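Local coordinates for protein triphenylmethane reductase (Citrobacter sp., PDB 2JL1) that probably reduces triphenylmethane dyes with NADPH as hydride donor, using an NmrA-like Rossmann-type fold to hold the dinucleotide, at residues Lys62-Val67 / Val91-Asp96; Ala127-Thr130 / Thr136-Arg139. All coordinates share one frame; numbering follows the deposited sequence.

Interaction 1: residues Lys62-Val67 / Val91-Asp96; sequences KAFAGV and VKAARD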
# COMPACT_ATOMS: atom_id res chain seq x y z
N LYS A 62 -5.76 2.38 -22.79
CA LYS A 62 -5.42 2.16 -24.19
C LYS A 62 -4.01 1.59 -24.37
O LYS A 62 -3.81 0.67 -25.18
CB LYS A 62 -5.60 3.46 -24.98
CG LYS A 62 -6.99 4.08 -24.82
CD LYS A 62 -7.05 5.51 -25.33
CE LYS A 62 -8.22 6.25 -24.70
NZ LYS A 62 -8.67 7.44 -25.50
N ALA A 63 -3.03 2.11 -23.63
CA ALA A 63 -1.65 1.64 -23.74
C ALA A 63 -1.48 0.17 -23.34
O ALA A 63 -0.69 -0.57 -23.96
CB ALA A 63 -0.70 2.54 -22.96
N PHE A 64 -2.22 -0.26 -22.33
CA PHE A 64 -2.10 -1.62 -21.82
C PHE A 64 -3.00 -2.61 -22.57
O PHE A 64 -2.94 -3.80 -22.29
CB PHE A 64 -2.44 -1.69 -20.32
CG PHE A 64 -1.53 -0.89 -19.43
CD1 PHE A 64 -0.28 -0.47 -19.86
CD2 PHE A 64 -1.91 -0.61 -18.12
CE1 PHE A 64 0.56 0.27 -19.01
CE2 PHE A 64 -1.08 0.11 -17.26
CZ PHE A 64 0.16 0.55 -17.70
N ALA A 65 -3.83 -2.10 -23.48
CA ALA A 65 -4.75 -2.94 -24.25
C ALA A 65 -3.97 -4.06 -24.91
O ALA A 65 -3.06 -3.82 -25.67
CB ALA A 65 -5.47 -2.13 -25.31
N GLY A 66 -4.31 -5.30 -24.58
CA GLY A 66 -3.71 -6.44 -25.23
C GLY A 66 -2.31 -6.82 -24.83
O GLY A 66 -1.75 -7.74 -25.41
N VAL A 67 -1.71 -6.14 -23.85
CA VAL A 67 -0.35 -6.54 -23.43
C VAL A 67 -0.36 -7.74 -22.49
O VAL A 67 -1.15 -7.82 -21.54
CB VAL A 67 0.60 -5.35 -22.97
CG1 VAL A 67 0.23 -4.04 -23.64
CG2 VAL A 67 0.64 -5.19 -21.49
N VAL A 91 -1.94 0.40 -11.78
CA VAL A 91 -2.37 -0.94 -11.37
C VAL A 91 -3.82 -1.18 -11.81
O VAL A 91 -4.13 -2.26 -12.33
CB VAL A 91 -2.21 -1.12 -9.84
CG1 VAL A 91 -2.74 -2.47 -9.38
CG2 VAL A 91 -0.75 -0.98 -9.45
N LYS A 92 -4.69 -0.19 -11.63
CA LYS A 92 -6.10 -0.38 -12.04
C LYS A 92 -6.22 -0.52 -13.55
O LYS A 92 -6.96 -1.38 -14.03
CB LYS A 92 -7.01 0.75 -11.57
CG LYS A 92 -8.50 0.39 -11.69
CD LYS A 92 -9.38 1.56 -11.45
CE LYS A 92 -10.84 1.17 -11.63
NZ LYS A 92 -11.16 1.17 -13.08
N ALA A 93 -5.49 0.31 -14.29
CA ALA A 93 -5.45 0.22 -15.76
C ALA A 93 -4.96 -1.16 -16.22
O ALA A 93 -5.57 -1.79 -17.10
CB ALA A 93 -4.59 1.32 -16.35
N ALA A 94 -3.89 -1.64 -15.59
CA ALA A 94 -3.37 -2.98 -15.86
C ALA A 94 -4.42 -4.06 -15.58
O ALA A 94 -4.64 -4.95 -16.40
CB ALA A 94 -2.07 -3.23 -15.05
N ARG A 95 -5.08 -3.98 -14.42
CA ARG A 95 -6.14 -4.93 -14.09
C ARG A 95 -7.24 -4.88 -15.19
O ARG A 95 -7.60 -5.93 -15.75
CB ARG A 95 -6.73 -4.63 -12.70
CG ARG A 95 -7.66 -5.72 -12.11
CD ARG A 95 -9.06 -5.73 -12.75
NE ARG A 95 -9.72 -4.43 -12.70
CZ ARG A 95 -10.46 -4.00 -11.68
NH1 ARG A 95 -10.67 -4.78 -10.62
NH2 ARG A 95 -11.00 -2.80 -11.74
N ASP A 96 -7.74 -3.68 -15.47
CA ASP A 96 -8.84 -3.48 -16.44
C ASP A 96 -8.49 -3.96 -17.84
O ASP A 96 -9.35 -4.43 -18.57
CB ASP A 96 -9.26 -2.01 -16.53
CG ASP A 96 -9.88 -1.48 -15.24
OD1 ASP A 96 -10.24 -2.31 -14.37
OD2 ASP A 96 -10.00 -0.24 -15.10

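Interaction 2: residues Ala127-Thr130 / Thr136-Arg139; sequences AIRT and TFLR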
# COMPACT_ATOMS: atom_id res chain seq x y z
N ALA A 127 -1.12 -2.89 -3.75
CA ALA A 127 -2.06 -2.61 -4.84
C ALA A 127 -2.03 -3.69 -5.92
O ALA A 127 -3.07 -4.18 -6.36
CB ALA A 127 -1.80 -1.22 -5.45
N ILE A 128 -0.83 -4.07 -6.36
CA ILE A 128 -0.68 -5.13 -7.37
C ILE A 128 -1.23 -6.47 -6.88
O ILE A 128 -1.85 -7.23 -7.65
CB ILE A 128 0.80 -5.27 -7.83
CG1 ILE A 128 1.19 -4.04 -8.65
CG2 ILE A 128 1.01 -6.61 -8.60
CD1 ILE A 128 2.75 -3.79 -8.81
N ARG A 129 -1.02 -6.76 -5.59
CA ARG A 129 -1.59 -7.98 -5.00
C ARG A 129 -3.13 -8.05 -5.11
O ARG A 129 -3.67 -9.13 -5.37
CB ARG A 129 -1.11 -8.21 -3.57
CG ARG A 129 0.39 -8.51 -3.46
CD ARG A 129 0.82 -8.66 -2.00
NE ARG A 129 2.26 -8.91 -1.84
CZ ARG A 129 2.83 -10.11 -1.89
NH1 ARG A 129 2.11 -11.20 -2.13
NH2 ARG A 129 4.14 -10.22 -1.70
N THR A 130 -3.83 -6.92 -4.96
CA THR A 130 -5.31 -6.87 -5.10
C THR A 130 -5.83 -7.26 -6.48
O THR A 130 -7.02 -7.58 -6.63
CB THR A 130 -5.91 -5.49 -4.73
OG1 THR A 130 -5.71 -4.55 -5.81
CG2 THR A 130 -5.30 -4.98 -3.46
N THR A 136 5.87 -10.13 -10.34
CA THR A 136 7.25 -10.25 -9.92
C THR A 136 7.66 -8.91 -9.35
O THR A 136 7.60 -7.90 -10.04
CB THR A 136 8.22 -10.58 -11.06
OG1 THR A 136 7.79 -11.76 -11.77
CG2 THR A 136 9.63 -10.85 -10.48
N PHE A 137 8.08 -8.90 -8.09
CA PHE A 137 8.52 -7.66 -7.47
C PHE A 137 10.05 -7.64 -7.56
O PHE A 137 10.75 -8.45 -6.94
CB PHE A 137 8.01 -7.57 -6.03
CG PHE A 137 6.51 -7.47 -5.94
CD1 PHE A 137 5.84 -8.00 -4.85
CD2 PHE A 137 5.78 -6.85 -6.95
CE1 PHE A 137 4.46 -7.89 -4.74
CE2 PHE A 137 4.37 -6.78 -6.85
CZ PHE A 137 3.73 -7.30 -5.74
N LEU A 138 10.53 -6.77 -8.42
CA LEU A 138 11.92 -6.58 -8.70
C LEU A 138 12.35 -5.47 -7.75
O LEU A 138 12.24 -4.27 -8.06
CB LEU A 138 12.10 -6.13 -10.17
CG LEU A 138 11.65 -7.13 -11.25
CD1 LEU A 138 11.50 -6.46 -12.64
CD2 LEU A 138 12.59 -8.33 -11.32
N ARG A 139 12.77 -5.85 -6.55
CA ARG A 139 13.04 -4.85 -5.52
C ARG A 139 14.46 -4.33 -5.67
O ARG A 139 15.41 -4.96 -5.20
CB ARG A 139 12.82 -5.46 -4.13
CG ARG A 139 11.37 -5.77 -3.79
CD ARG A 139 11.29 -6.17 -2.34
NE ARG A 139 9.94 -5.99 -1.80
CZ ARG A 139 9.68 -6.02 -0.49
NH1 ARG A 139 10.67 -6.25 0.38
NH2 ARG A 139 8.45 -5.82 -0.03

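Interaction 1: residues Lys62-Val67 / Val91-Asp96
In the NADP-binding Rossmann-type part of the fold, Phe64 packs against Ala93 and Ala94 of helix 80-96 from the start of a type II turn. The turn runs from Phe64 to Val67, closed by Val67 N bonding to Phe64 O at 3.1 Å, with Gly66 taking the positive phi at its third position. Phe64 thus stands at the corner where the chain heads for strand 69-72. With CG anti to the carbonyl carbon (chi1 -62°), the ring is directed at the helix and meets it edge-on. Its CD2 comes to 3.4 Å from Ala94 N and 3.6 Å from Ala93 C, the latter in the plane of the ring, so the edge is set against a peptide unit. The two methyls flank this approach: Ala93 CB lies 3.7 Å from Phe64 CD2, and Ala94 CB is a little further off. Small side chains here let an aromatic edge come right down to the helix backbone. Ile32 and Leu70, from the central sheet, also touch the phenylalanine.

The polar part of 91-96 is turned elsewhere. Asp96 divides its carboxylate, giving OD2 to Lys92 NZ at 2.7 Å, one helical turn back, and OD1 to Arg95, which grips it side-on through NE (2.7 Å) and NH2. Arg95 NH1 extends the network to Asp79 of the second subunit. A ring wedged from the turn after one crossover helix onto the next, over a parallel sheet, is an arrangement at home in the Rossmann fold.

Interaction 2: residues Ala127-Thr130 / Thr136-Arg139
Phe137 of strand 135-140 reaches across to Ile128 and Arg129 near the C-terminal end of helix 117-130, closing a beta-alpha-beta unit in which strand 101-107, this helix and strand 135-140 follow one another. The strand begins this stretch with Thr136, whose side chain turns from the helix to the other face of the sheet, where Val185 of helix 175-186 lies and OG1 bonds to His191 O.

Phe137 comes next and carries the whole contact. Its CG stands anti to the carbonyl carbon (chi1 -65°), and the far rim of the ring slots between two side chains of different character. Ile128 meets CE2 and CZ: Ile128 CG2, anti to the backbone N, is 3.8 Å from Phe137 CE2, while Ile128 CD1 is also close to it at 3.9 Å. On the other side, the extended chain of Arg129 brings its NE to 3.8 Å from Phe137 CE1. The two planes stand 70° apart, with the ring edge presented to one guanidinium face; the cation therefore sits at the rim of the phenyl group and not over its face. A glycerol, probably from the crystallisation liquor, is hydrogen-bonded to Arg129 NE.

Leu138 returns to the face of Thr136, against Ala182 and Val185. Arg139 comes back to the helix side, where salt bridges to Glu125 and Glu111 probably temper its charge near Arg129, the two NH2 atoms being 6.4 Å apart. On the helix itself, Thr130 OG1 donates to Ala127 O at 2.7 Å, approaching a lone pair in the carbonyl plane.

How the interactions relate
Interaction 1 is completed before interaction 2 begins along the chain, and their centres lie 15 Å apart. The link between them is direct: helices 80-96 and 117-130 pack together, with Val91 CG2 3.7 Å from Ile128 CG1, so that the helix met by Phe64 also leans on the one met by Phe137. Both lie against the same seven-stranded parallel sheet: interaction 1 joins two neighbouring crossover elements beside strand 69-72, while interaction 2 fixes a helix to strand 135-140 itself. Both also border the second subunit, whose Thr81 packs on Lys92 and Arg95 and bonds to Thr130. Consecutive crossovers thus pack side by side, serving both nucleotide-binding fold and dimer interface.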